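Local coordinates for protein citrate synthase (Metallosphaera sedula, PDB 6ABW) that probably condenses acetyl-CoA with oxaloacetate and water to give citrate and free CoA, a step of the tricarboxylic acid cycle, at residues A[47-50]-A[51-55]. Numbering follows the deposited sequence.
Sequences IEDL and VEHTS
Val51 sits one turn beyond Ile47 in the short helix 47-53: its N donates to Ile47 O at 3.0 Å, and its CG2 lies 3.6 Å from that same oxygen. Both side chains are buried, packing on Ile190 of helix 179-191 and Ile282 of helix 278-292. Glu52 N repeats the i to i+4 helical bond, to Glu48 O, while its CG, anti to the backbone N (chi1 -180°), lies over one face of the neighbouring His53 ring, 3.6 Å above the plane. His53 ND1 donates to Asp49 OD1 at 2.8 Å, an i to i+4 His-carboxylate hydrogen bond that fixes the ring at the helix surface. The oxygen is approached nearly along its C-O bond, yet it lies 22° out of the imidazole plane, and carboxylate and ring stand almost perpendicular (87°). Asp49 OD2 accepts from Val383 N of the second subunit, so the same carboxylate links this helix to the dimer partner. At Thr54, where the helix ends, Leu50 O is gripped twice: OG1 at 2.7 Å and the backbone N at 2.9 Å arrive from opposite faces of the carbonyl plane. A valine here would lose the OG1 bond and would probably leave Leu50 O held less firmly, with the backbone N still in place. Ser55 then takes the N-cap position of helix 56-65, its side chain capping a backbone N there and its OG also hydrogen-bonded to Glu58 OE2.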
loop_
_atom_site.group_PDB
_atom_site.type_symbol
_atom_site.label_atom_id
_atom_site.label_comp_id
_atom_site.label_asym_id
_atom_site.label_seq_id
_atom_site.Cartn_x
_atom_site.Cartn_y
_atom_site.Cartn_z
ATOM N N ILE A 47 28.805 0.552 8.771
ATOM C CA ILE A 47 28.059 1.827 8.659
ATOM C C ILE A 47 28.898 3.028 9.021
ATOM O O ILE A 47 28.777 4.058 8.365
ATOM C CB ILE A 47 26.735 1.785 9.501
ATOM C CG1 ILE A 47 25.908 3.020 9.282
ATOM C CG2 ILE A 47 26.971 1.610 10.972
ATOM C CD1 ILE A 47 25.189 3.056 7.947
ATOM N N GLU A 48 29.759 2.930 10.029
ATOM C CA GLU A 48 30.628 4.054 10.432
ATOM C C GLU A 48 31.548 4.520 9.281
ATOM O O GLU A 48 31.746 5.733 9.067
ATOM C CB GLU A 48 31.404 3.664 11.725
ATOM C CG GLU A 48 32.086 4.905 12.302
ATOM C CD GLU A 48 33.001 4.643 13.498
ATOM O OE1 GLU A 48 32.859 3.570 14.133
ATOM O OE2 GLU A 48 33.872 5.531 13.771
ATOM N N ASP A 49 32.092 3.547 8.548
ATOM C CA ASP A 49 33.038 3.716 7.410
ATOM C C ASP A 49 32.267 4.394 6.282
ATOM O O ASP A 49 32.774 5.362 5.632
ATOM C CB ASP A 49 33.548 2.297 7.037
ATOM C CG ASP A 49 34.892 2.262 6.176
ATOM O OD1 ASP A 49 35.552 3.344 5.913
ATOM O OD2 ASP A 49 35.214 1.109 5.744
ATOM N N LEU A 50 31.039 3.911 6.017
ATOM C CA LEU A 50 30.253 4.565 4.969
ATOM C C LEU A 50 29.945 5.993 5.284
ATOM O O LEU A 50 30.000 6.907 4.394
ATOM C CB LEU A 50 28.965 3.774 4.698
ATOM C CG LEU A 50 29.228 2.429 4.047
ATOM C CD1 LEU A 50 27.917 1.666 4.034
ATOM C CD2 LEU A 50 29.832 2.578 2.635
ATOM N N VAL A 51 29.582 6.262 6.546
ATOM C CA VAL A 51 29.160 7.655 6.852
ATOM C C VAL A 51 30.348 8.594 6.758
ATOM O O VAL A 51 30.263 9.680 6.163
ATOM C CB VAL A 51 28.458 7.793 8.217
ATOM C CG1 VAL A 51 28.316 9.281 8.620
ATOM C CG2 VAL A 51 27.069 7.190 8.154
ATOM N N GLU A 52 31.461 8.157 7.327
ATOM C CA GLU A 52 32.668 9.018 7.370
ATOM C C GLU A 52 33.281 9.260 5.976
ATOM O O GLU A 52 33.702 10.360 5.716
ATOM C CB GLU A 52 33.699 8.365 8.248
ATOM C CG GLU A 52 35.015 9.132 8.409
ATOM C CD GLU A 52 34.922 10.512 9.069
ATOM O OE1 GLU A 52 33.822 10.942 9.518
ATOM O OE2 GLU A 52 35.998 11.164 9.141
ATOM N N HIS A 53 33.322 8.239 5.137
ATOM C CA HIS A 53 34.128 8.235 3.923
ATOM C C HIS A 53 33.330 8.219 2.613
ATOM O O HIS A 53 33.945 8.299 1.530
ATOM C CB HIS A 53 35.069 7.053 3.948
ATOM C CG HIS A 53 36.025 7.075 5.093
ATOM N ND1 HIS A 53 36.095 6.057 6.025
ATOM C CD2 HIS A 53 37.004 7.955 5.418
ATOM C CE1 HIS A 53 37.056 6.337 6.902
ATOM N NE2 HIS A 53 37.626 7.479 6.550
ATOM N N THR A 54 31.981 8.097 2.658
ATOM C CA THR A 54 31.214 8.099 1.408
ATOM C C THR A 54 30.157 9.203 1.440
ATOM O O THR A 54 30.415 10.282 1.889
ATOM C CB THR A 54 30.692 6.711 0.974
ATOM O OG1 THR A 54 29.575 6.347 1.758
ATOM C CG2 THR A 54 31.787 5.628 1.102
ATOM N N SER A 55 29.022 8.964 0.837
ATOM C CA SER A 55 27.969 9.973 0.674
ATOM C C SER A 55 26.705 9.170 0.364
ATOM O O SER A 55 26.753 7.983 0.030
ATOM C CB SER A 55 28.229 10.905 -0.489
ATOM O OG SER A 55 28.257 10.186 -1.708
#